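Local atomic coordinates of tyrosine-protein phosphatase non-receptor type 18 (Homo sapiens, PDB entry 2OC3), a protein that catalyses the hydrolysis of phosphotyrosine in proteins, including autophosphorylated tyrosine kinases overexpressed in tumour tissue, by means of the catalytic domain described here. Residues 77-82 / 123-128; 103-108 / 227-232; 119-124 / 159-164. All coordinates share one frame; numbering follows the deposited sequence.

Helix 116-125 ties together the three contacts of this tyrosine phosphatase domain. Its last turn meets the chain after strand 76-78 in interaction 1, and its residues 120-124 meet strand 161-170 in interaction 3; the two contacts, with centres about 10 Å apart, both use Trp124. Interaction 2, a parallel strand pair, has its centre about 11 Å from that of interaction 1 and about 16 Å from that of interaction 3. Leu122 of the helix packs on Ile106 and Cys230 of that pair. The catalytic end belongs to interaction 2, where His232 directly precedes Cys233, the predicted phosphocysteine nucleophile, with side chains about 5 Å apart; interaction 3 lies away from the annotated sites.

Interaction 1 (77-82 / 123-128); sequences VILSLL and VWEFGV
The C-terminal turn of helix 116-125 is fastened to the chain leaving strand 76-78 by the carboxylate of Glu125, which reaches out to Ser80 and Leu81. The side chain is extended, with CG anti to the backbone N (chi1 176°), and this carries the acid group across to two successive amides. Ser80 N gives a nearly straight bond to the syn lone pair of Glu125 OE1 (2.8 Å, N-H...O 169°). Leu81 N adds a second bond to Glu125 OE1 at 3.0 Å, coming from above the carboxylate plane. The other oxygen, Glu125 OE2, accepts from Ser80 OG at 2.6 Å, again from out of the plane. Three donors therefore hold the carboxylate, fix its rotation and probably favour its ionised form.

Next to the carboxylate the contact is apolar. The Phe126 ring carries Glu125 CG over the centre of one face. The Val77 side chain slides past that of Phe126 in the opposite direction, with Val77 CG1 3.6 Å from Phe126 CE2, while Leu79 CD2 comes to the ring edge, 4.0 Å from the same Phe126 CE2. Ile78 O lies in the plane of the ring, 3.8 Å from Phe126 CZ. On the Trp124 side, Leu81 CD2 rests 3.8 Å from Trp124 CD1. Leu81 also uses its carbonyl to accept from Arg121 of the helix, and the Trp124 indole has a cation-pi partner in Arg189.

Gly127, at positive phi, then closes the helix: Val128 N bonds to Val123 O and Gly127 N to Trp124 O, the paired bonds of a Schellman motif.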
loop_
_atom_site.group_PDB
_atom_site.type_symbol
_atom_site.label_atom_id
_atom_site.label_comp_id
_atom_site.label_asym_id
_atom_site.label_seq_id
_atom_site.Cartn_x
_atom_site.Cartn_y
_atom_site.Cartn_z
ATOM N N VAL A 77 2.085 4.153 -11.855
ATOM C CA VAL A 77 3.059 3.118 -12.204
ATOM C C VAL A 77 2.902 2.810 -13.678
ATOM O O VAL A 77 1.849 2.396 -14.118
ATOM C CB VAL A 77 2.774 1.846 -11.364
ATOM C CG1 VAL A 77 3.674 0.701 -11.866
ATOM C CG2 VAL A 77 3.015 2.095 -9.904
ATOM N N ILE A 78 3.971 2.984 -14.447
ATOM C CA ILE A 78 3.980 2.689 -15.867
ATOM C C ILE A 78 4.691 1.359 -16.049
ATOM O O ILE A 78 5.875 1.228 -15.743
ATOM C CB ILE A 78 4.728 3.783 -16.668
ATOM C CG1 ILE A 78 4.167 5.155 -16.362
ATOM C CG2 ILE A 78 4.658 3.494 -18.170
ATOM C CD1 ILE A 78 2.898 5.401 -17.016
ATOM N N LEU A 79 3.953 0.364 -16.486
ATOM C CA LEU A 79 4.533 -0.974 -16.704
ATOM C C LEU A 79 5.211 -1.013 -18.080
ATOM O O LEU A 79 4.682 -0.477 -19.081
ATOM C CB LEU A 79 3.456 -2.051 -16.608
ATOM C CG LEU A 79 2.771 -2.138 -15.224
ATOM C CD1 LEU A 79 1.616 -3.153 -15.234
ATOM C CD2 LEU A 79 3.801 -2.430 -14.103
ATOM N N SER A 80 6.356 -1.665 -18.152
ATOM C CA SER A 80 7.045 -1.894 -19.387
ATOM C C SER A 80 7.335 -3.375 -19.574
ATOM O O SER A 80 7.679 -3.802 -20.675
ATOM C CB SER A 80 8.342 -1.111 -19.439
ATOM O OG SER A 80 9.330 -1.579 -18.539
ATOM N N LEU A 81 7.219 -4.183 -18.516
ATOM C CA LEU A 81 7.544 -5.578 -18.651
ATOM C C LEU A 81 6.550 -6.225 -19.615
ATOM O O LEU A 81 5.318 -6.055 -19.525
ATOM C CB LEU A 81 7.555 -6.248 -17.258
ATOM C CG LEU A 81 8.008 -7.712 -17.196
ATOM C CD1 LEU A 81 9.518 -7.804 -17.468
ATOM C CD2 LEU A 81 7.662 -8.375 -15.870
ATOM N N LEU A 82 7.095 -6.955 -20.581
ATOM C CA LEU A 82 6.313 -7.607 -21.624
ATOM C C LEU A 82 5.710 -6.627 -22.608
ATOM O O LEU A 82 4.809 -6.988 -23.314
ATOM C CB LEU A 82 5.238 -8.553 -21.041
ATOM C CG LEU A 82 5.737 -9.756 -20.195
ATOM C CD1 LEU A 82 4.586 -10.523 -19.558
ATOM C CD2 LEU A 82 6.586 -10.687 -21.036
ATOM N N VAL A 123 5.119 -6.417 -9.586
ATOM C CA VAL A 123 6.005 -6.949 -8.561
ATOM C C VAL A 123 7.368 -7.317 -9.192
ATOM O O VAL A 123 8.431 -7.010 -8.648
ATOM C CB VAL A 123 5.337 -8.158 -7.894
ATOM C CG1 VAL A 123 6.352 -8.929 -7.039
ATOM C CG2 VAL A 123 4.128 -7.700 -7.088
ATOM N N TRP A 124 7.334 -7.964 -10.352
ATOM C CA TRP A 124 8.595 -8.412 -10.979
ATOM C C TRP A 124 9.429 -7.230 -11.490
ATOM O O TRP A 124 10.628 -7.090 -11.254
ATOM C CB TRP A 124 8.254 -9.340 -12.132
ATOM C CG TRP A 124 9.452 -10.118 -12.627
ATOM C CD1 TRP A 124 10.337 -9.734 -13.597
ATOM C CD2 TRP A 124 9.941 -11.360 -12.102
ATOM N NE1 TRP A 124 11.333 -10.662 -13.722
ATOM C CE2 TRP A 124 11.097 -11.691 -12.854
ATOM C CE3 TRP A 124 9.501 -12.238 -11.116
ATOM C CZ2 TRP A 124 11.839 -12.837 -12.599
ATOM C CZ3 TRP A 124 10.241 -13.395 -10.895
ATOM C CH2 TRP A 124 11.391 -13.668 -11.635
ATOM N N GLU A 125 8.774 -6.359 -12.238
ATOM C CA GLU A 125 9.499 -5.261 -12.910
ATOM C C GLU A 125 10.261 -4.384 -11.922
ATOM O O GLU A 125 11.412 -3.986 -12.190
ATOM C CB GLU A 125 8.538 -4.386 -13.728
ATOM C CG GLU A 125 9.241 -3.177 -14.368
ATOM C CD GLU A 125 8.433 -2.488 -15.459
ATOM O OE1 GLU A 125 7.315 -2.940 -15.798
ATOM O OE2 GLU A 125 8.988 -1.479 -15.977
ATOM N N PHE A 126 9.642 -4.071 -10.784
ATOM C CA PHE A 126 10.243 -3.187 -9.800
ATOM C C PHE A 126 11.027 -3.915 -8.699
ATOM O O PHE A 126 11.536 -3.262 -7.791
ATOM C CB PHE A 126 9.170 -2.193 -9.284
ATOM C CG PHE A 126 8.585 -1.386 -10.409
ATOM C CD1 PHE A 126 9.335 -0.388 -10.986
ATOM C CD2 PHE A 126 7.371 -1.673 -10.953
ATOM C CE1 PHE A 126 8.841 0.330 -12.060
ATOM C CE2 PHE A 126 6.879 -0.951 -12.007
ATOM C CZ PHE A 126 7.630 0.038 -12.563
ATOM N N GLY A 127 11.176 -5.239 -8.833
ATOM C CA GLY A 127 12.023 -5.984 -7.897
ATOM C C GLY A 127 11.532 -6.049 -6.487
ATOM O O GLY A 127 12.313 -6.160 -5.527
ATOM N N VAL A 128 10.219 -5.943 -6.352
ATOM C CA VAL A 128 9.571 -6.027 -5.038
ATOM C C VAL A 128 9.942 -7.302 -4.292
ATOM O O VAL A 128 9.977 -8.393 -4.886
ATOM C CB VAL A 128 8.046 -5.972 -5.245
ATOM C CG1 VAL A 128 7.272 -6.284 -3.935
ATOM C CG2 VAL A 128 7.646 -4.594 -5.794
#

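Interaction 2 (103-108 / 227-232); sequences LAYIAT and EPLCVH
Ile106 is bonded through both its N and its O to Leu229 and Val231, one residue gripping the two that flank its partner Cys230, as in parallel sheets. Of the four backbone bonds, Ile106 N to Leu229 O and Val231 N to Ile106 O are both 2.8 Å, the latter almost linear at 177°. Leu229 N to Ala104 O is 3.0 Å and less straight, the donor standing 33° out of the carbonyl plane. Thr108 N to Val231 O, at 3.1 Å, closes the series. Weaker CA-H...O contacts fill the intervals, such as Tyr105 CA to Leu229 O.

The apolar contacts divide between the two faces. Tyr105 and Leu229 lie side by side, with Tyr105 CE1 4.0 Å from Leu229 CD1. On the face of Ile106, its side chain lies beside the Pro228 ring, pointing the same way, with Ile106 CD1 3.7 Å from Pro228 CG. Thr108 OG1 is anti to the backbone N (chi1 -170°), which leaves CG2 near Cys230 SG and His232 CB.

Polar ends find partners beyond the pair: Tyr105 OH bonds to Asp247, Thr108 OG1 to Asn92 O and His232 NE2 to Tyr148 OH. His232 opens the family's HCX5R signature, leading into the phosphate-binding loop.

Strand 93-97 flanks 103-108, where Ala104 and Tyr105 face Ile96 in a classic beta bulge, and strand 130-133 flanks 229-232; helix 238-254 packs on Tyr105 and Val231, helix 116-125 on Ile106 and Cys230.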
loop_
_atom_site.group_PDB
_atom_site.type_symbol
_atom_site.label_atom_id
_atom_site.label_comp_id
_atom_site.label_asym_id
_atom_site.label_seq_id
_atom_site.Cartn_x
_atom_site.Cartn_y
_atom_site.Cartn_z
ATOM N N LEU A 103 11.434 6.456 -4.633
ATOM C CA LEU A 103 10.128 5.796 -4.789
ATOM C C LEU A 103 10.040 4.552 -3.891
ATOM O O LEU A 103 10.376 3.445 -4.305
ATOM C CB LEU A 103 9.912 5.442 -6.247
ATOM C CG LEU A 103 9.999 6.614 -7.227
ATOM C CD1 LEU A 103 9.889 6.095 -8.667
ATOM C CD2 LEU A 103 8.945 7.648 -6.910
ATOM N N ALA A 104 9.583 4.770 -2.673
ATOM C CA ALA A 104 9.703 3.821 -1.593
ATOM C C ALA A 104 8.507 2.884 -1.466
ATOM O O ALA A 104 8.642 1.783 -0.896
ATOM C CB ALA A 104 9.937 4.553 -0.278
ATOM N N TYR A 105 7.357 3.294 -1.987
ATOM C CA TYR A 105 6.140 2.480 -1.958
ATOM C C TYR A 105 5.497 2.461 -3.302
ATOM O O TYR A 105 5.467 3.457 -4.035
ATOM C CB TYR A 105 5.129 3.048 -0.969
ATOM C CG TYR A 105 5.734 3.430 0.358
ATOM C CD1 TYR A 105 5.979 2.471 1.327
ATOM C CD2 TYR A 105 6.133 4.738 0.608
ATOM C CE1 TYR A 105 6.599 2.809 2.513
ATOM C CE2 TYR A 105 6.740 5.101 1.807
ATOM C CZ TYR A 105 6.995 4.133 2.757
ATOM O OH TYR A 105 7.650 4.532 3.932
ATOM N N ILE A 106 4.847 1.332 -3.596
ATOM C CA ILE A 106 3.863 1.270 -4.681
ATOM C C ILE A 106 2.551 0.968 -4.009
ATOM O O ILE A 106 2.463 -0.081 -3.346
ATOM C CB ILE A 106 4.151 0.172 -5.696
ATOM C CG1 ILE A 106 5.422 0.529 -6.444
ATOM C CG2 ILE A 106 2.914 0.061 -6.675
ATOM C CD1 ILE A 106 5.944 -0.505 -7.388
ATOM N N ALA A 107 1.586 1.874 -4.100
ATOM C CA ALA A 107 0.225 1.733 -3.532
ATOM C C ALA A 107 -0.680 1.332 -4.674
ATOM O O ALA A 107 -0.815 2.047 -5.653
ATOM C CB ALA A 107 -0.231 3.063 -2.937
ATOM N N THR A 108 -1.294 0.168 -4.588
ATOM C CA THR A 108 -2.092 -0.334 -5.691
ATOM C C THR A 108 -3.376 -0.986 -5.170
ATOM O O THR A 108 -3.556 -1.144 -3.954
ATOM C CB THR A 108 -1.227 -1.280 -6.595
ATOM O OG1 THR A 108 -1.885 -1.630 -7.843
ATOM C CG2 THR A 108 -0.848 -2.595 -5.883
ATOM N N GLU A 227 14.411 -1.104 -3.518
ATOM C CA GLU A 227 13.181 -1.617 -4.142
ATOM C C GLU A 227 11.959 -1.221 -3.305
ATOM O O GLU A 227 12.010 -1.243 -2.086
ATOM C CB GLU A 227 13.228 -3.140 -4.349
ATOM C CG GLU A 227 14.405 -3.614 -5.214
ATOM C CD GLU A 227 15.697 -3.902 -4.426
ATOM O OE1 GLU A 227 15.763 -3.702 -3.185
ATOM O OE2 GLU A 227 16.671 -4.332 -5.083
ATOM N N PRO A 228 10.881 -0.841 -3.975
ATOM C CA PRO A 228 9.716 -0.360 -3.249
ATOM C C PRO A 228 8.964 -1.515 -2.554
ATOM O O PRO A 228 9.014 -2.651 -3.013
ATOM C CB PRO A 228 8.866 0.247 -4.360
ATOM C CG PRO A 228 9.169 -0.548 -5.535
ATOM C CD PRO A 228 10.662 -0.799 -5.424
ATOM N N LEU A 229 8.352 -1.186 -1.437
ATOM C CA LEU A 229 7.358 -2.056 -0.816
ATOM C C LEU A 229 6.110 -1.965 -1.669
ATOM O O LEU A 229 5.725 -0.872 -2.090
ATOM C CB LEU A 229 7.038 -1.613 0.602
ATOM C CG LEU A 229 8.136 -1.671 1.662
ATOM C CD1 LEU A 229 7.658 -1.052 2.944
ATOM C CD2 LEU A 229 8.522 -3.101 1.935
ATOM N N CYS A 230 5.437 -3.079 -1.888
ATOM C CA CYS A 230 4.151 -3.111 -2.609
ATOM C C CYS A 230 3.050 -3.208 -1.555
ATOM O O CYS A 230 2.996 -4.176 -0.803
ATOM C CB CYS A 230 4.096 -4.296 -3.531
ATOM S SG CYS A 230 2.506 -4.351 -4.438
ATOM N N VAL A 231 2.208 -2.189 -1.465
ATOM C CA VAL A 231 1.183 -2.080 -0.414
ATOM C C VAL A 231 -0.168 -1.998 -1.086
ATOM O O VAL A 231 -0.352 -1.202 -2.011
ATOM C CB VAL A 231 1.422 -0.870 0.509
ATOM C CG1 VAL A 231 0.448 -0.899 1.696
ATOM C CG2 VAL A 231 2.914 -0.807 1.023
ATOM N N HIS A 232 -1.127 -2.782 -0.638
ATOM C CA HIS A 232 -2.448 -2.719 -1.237
ATOM C C HIS A 232 -3.520 -3.120 -0.254
ATOM O O HIS A 232 -3.240 -3.770 0.731
ATOM C CB HIS A 232 -2.572 -3.578 -2.499
ATOM C CG HIS A 232 -2.692 -5.050 -2.235
ATOM N ND1 HIS A 232 -3.909 -5.704 -2.086
ATOM C CD2 HIS A 232 -1.739 -6.011 -2.165
ATOM C CE1 HIS A 232 -3.680 -6.995 -1.901
ATOM N NE2 HIS A 232 -2.370 -7.215 -1.971
#

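Interaction 3 (119-124 / 159-164); sequences FWRLVW and GLFCIT
Trp120 shows how one large side chain can join a helix to a sheet, meeting Phe161 with its first atom and Ile163 with its ring. With CG anti to the carbonyl carbon (chi1 -74°), the indole is directed toward the strand. Trp120 CB sits squarely over the Phe161 ring, 3.7 Å from its centroid and close to the ring normal, a CH-pi contact.

Farther out, the indole turns one face to Ile163. The methyl of Ile163 CD1 stands over the six-membered ring of Trp120, 3.6 Å from its centroid, in a second CH-pi contact. Along the ring this methyl meets CD2 and CE3, is closest to Trp120 CE2 at 3.5 Å, is nearly as close to CZ2, and is 4.0 Å from Trp120 CH2 at the tip. Ile163 CG1 follows the CE2-NE1 side of the indole, and Ile163 CG2 lies by CZ2. The NE1 group itself has a weak hydrogen bond to Tyr148 O, and Phe119 CD2 lies near the rim of the opposite face of the indole.

The rim of the Phe161 ring is used as well. Phe161 CZ approaches Trp120 O at 3.7 Å, and Phe161 CE1 comes within 3.8 Å of Trp124 CB. The ring directs its edge toward the indole face of Trp124 in an offset edge-to-face pair, planes 63° apart, which completes an aromatic cluster of three. Arg121 CG flanks the ring near CE2, while its guanidinium group turns away to a salt bridge with Asp118.

Phe161 and Ile163, alternate residues of strand 161-170, thus both face helix 116-125, whose 119-124 segment crosses strand segment 161-164 at 81°; the neighbouring strand 175-184 adds Val182 against Trp120, Trp124 and Ile163, and Phe184 stacked on Phe161.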
loop_
_atom_site.group_PDB
_atom_site.type_symbol
_atom_site.label_atom_id
_atom_site.label_comp_id
_atom_site.label_asym_id
_atom_site.label_seq_id
_atom_site.Cartn_x
_atom_site.Cartn_y
_atom_site.Cartn_z
ATOM N N PHE A 119 -0.555 -7.306 -11.899
ATOM C CA PHE A 119 -0.027 -7.251 -10.548
ATOM C C PHE A 119 1.351 -7.917 -10.452
ATOM O O PHE A 119 2.286 -7.353 -9.900
ATOM C CB PHE A 119 -1.018 -7.900 -9.574
ATOM C CG PHE A 119 -0.573 -7.899 -8.175
ATOM C CD1 PHE A 119 -0.857 -6.812 -7.357
ATOM C CD2 PHE A 119 0.062 -8.996 -7.631
ATOM C CE1 PHE A 119 -0.485 -6.824 -6.010
ATOM C CE2 PHE A 119 0.463 -8.998 -6.313
ATOM C CZ PHE A 119 0.201 -7.904 -5.511
ATOM N N TRP A 120 1.483 -9.104 -11.039
ATOM C CA TRP A 120 2.817 -9.771 -11.017
ATOM C C TRP A 120 3.839 -9.073 -11.906
ATOM O O TRP A 120 5.003 -9.006 -11.564
ATOM C CB TRP A 120 2.699 -11.266 -11.304
ATOM C CG TRP A 120 2.133 -12.006 -10.121
ATOM C CD1 TRP A 120 0.914 -12.612 -10.031
ATOM C CD2 TRP A 120 2.759 -12.157 -8.844
ATOM N NE1 TRP A 120 0.746 -13.118 -8.769
ATOM C CE2 TRP A 120 1.861 -12.888 -8.026
ATOM C CE3 TRP A 120 3.984 -11.779 -8.311
ATOM C CZ2 TRP A 120 2.164 -13.223 -6.692
ATOM C CZ3 TRP A 120 4.286 -12.145 -6.993
ATOM C CH2 TRP A 120 3.359 -12.835 -6.211
ATOM N N ARG A 121 3.414 -8.491 -13.034
ATOM C CA ARG A 121 4.349 -7.666 -13.816
ATOM C C ARG A 121 4.917 -6.509 -12.981
ATOM O O ARG A 121 6.113 -6.174 -13.045
ATOM C CB ARG A 121 3.646 -7.091 -15.053
ATOM C CG ARG A 121 3.342 -8.095 -16.165
ATOM C CD ARG A 121 2.329 -7.522 -17.207
ATOM N NE ARG A 121 2.912 -6.425 -17.936
ATOM C CZ ARG A 121 2.262 -5.361 -18.427
ATOM N NH1 ARG A 121 0.950 -5.173 -18.292
ATOM N NH2 ARG A 121 2.977 -4.497 -19.100
ATOM N N LEU A 122 4.038 -5.892 -12.183
ATOM C CA LEU A 122 4.432 -4.801 -11.284
ATOM C C LEU A 122 5.463 -5.324 -10.285
ATOM O O LEU A 122 6.555 -4.758 -10.165
ATOM C CB LEU A 122 3.200 -4.209 -10.569
ATOM C CG LEU A 122 3.388 -3.090 -9.548
ATOM C CD1 LEU A 122 2.041 -2.388 -9.327
ATOM C CD2 LEU A 122 3.878 -3.600 -8.208
ATOM N N VAL A 123 5.119 -6.417 -9.586
ATOM C CA VAL A 123 6.005 -6.949 -8.561
ATOM C C VAL A 123 7.368 -7.317 -9.192
ATOM O O VAL A 123 8.431 -7.010 -8.648
ATOM C CB VAL A 123 5.337 -8.158 -7.894
ATOM C CG1 VAL A 123 6.352 -8.929 -7.039
ATOM C CG2 VAL A 123 4.128 -7.700 -7.088
ATOM N N TRP A 124 7.334 -7.964 -10.352
ATOM C CA TRP A 124 8.595 -8.412 -10.979
ATOM C C TRP A 124 9.429 -7.230 -11.490
ATOM O O TRP A 124 10.628 -7.090 -11.254
ATOM C CB TRP A 124 8.254 -9.340 -12.132
ATOM C CG TRP A 124 9.452 -10.118 -12.627
ATOM C CD1 TRP A 124 10.337 -9.734 -13.597
ATOM C CD2 TRP A 124 9.941 -11.360 -12.102
ATOM N NE1 TRP A 124 11.333 -10.662 -13.722
ATOM C CE2 TRP A 124 11.097 -11.691 -12.854
ATOM C CE3 TRP A 124 9.501 -12.238 -11.116
ATOM C CZ2 TRP A 124 11.839 -12.837 -12.599
ATOM C CZ3 TRP A 124 10.241 -13.395 -10.895
ATOM C CH2 TRP A 124 11.391 -13.668 -11.635
ATOM N N GLY A 159 -0.662 -16.276 -16.396
ATOM C CA GLY A 159 0.117 -15.974 -17.564
ATOM C C GLY A 159 1.445 -16.704 -17.475
ATOM O O GLY A 159 1.503 -17.898 -17.149
ATOM N N LEU A 160 2.504 -15.944 -17.707
ATOM C CA LEU A 160 3.852 -16.455 -17.696
ATOM C C LEU A 160 4.493 -16.584 -16.281
ATOM O O LEU A 160 5.654 -16.970 -16.190
ATOM C CB LEU A 160 4.724 -15.546 -18.563
ATOM C CG LEU A 160 4.412 -15.484 -20.066
ATOM C CD1 LEU A 160 5.338 -14.451 -20.716
ATOM C CD2 LEU A 160 4.582 -16.858 -20.711
ATOM N N PHE A 161 3.737 -16.296 -15.224
ATOM C CA PHE A 161 4.202 -16.409 -13.827
ATOM C C PHE A 161 3.691 -17.677 -13.171
ATOM O O PHE A 161 2.522 -17.980 -13.279
ATOM C CB PHE A 161 3.740 -15.205 -13.008
ATOM C CG PHE A 161 4.349 -13.928 -13.425
ATOM C CD1 PHE A 161 5.539 -13.493 -12.887
ATOM C CD2 PHE A 161 3.747 -13.154 -14.395
ATOM C CE1 PHE A 161 6.110 -12.300 -13.332
ATOM C CE2 PHE A 161 4.309 -11.934 -14.795
ATOM C CZ PHE A 161 5.492 -11.537 -14.273
ATOM N N CYS A 162 4.565 -18.386 -12.455
ATOM C CA CYS A 162 4.210 -19.537 -11.677
ATOM C C CYS A 162 4.541 -19.193 -10.235
ATOM O O CYS A 162 5.714 -18.914 -9.920
ATOM C CB CYS A 162 4.984 -20.762 -12.162
ATOM S SG CYS A 162 4.598 -22.220 -11.175
ATOM N N ILE A 163 3.508 -19.144 -9.401
ATOM C CA ILE A 163 3.646 -18.823 -7.995
ATOM C C ILE A 163 3.527 -20.104 -7.174
ATOM O O ILE A 163 2.570 -20.855 -7.345
ATOM C CB ILE A 163 2.540 -17.822 -7.523
ATOM C CG1 ILE A 163 2.295 -16.736 -8.587
ATOM C CG2 ILE A 163 2.879 -17.246 -6.122
ATOM C CD1 ILE A 163 3.483 -15.855 -8.839
ATOM N N THR A 164 4.520 -20.348 -6.317
ATOM C CA THR A 164 4.548 -21.514 -5.434
ATOM C C THR A 164 4.613 -21.089 -3.983
ATOM O O THR A 164 5.332 -20.178 -3.638
ATOM C CB THR A 164 5.768 -22.379 -5.762
ATOM O OG1 THR A 164 5.695 -22.798 -7.133
ATOM C CG2 THR A 164 5.831 -23.600 -4.894
#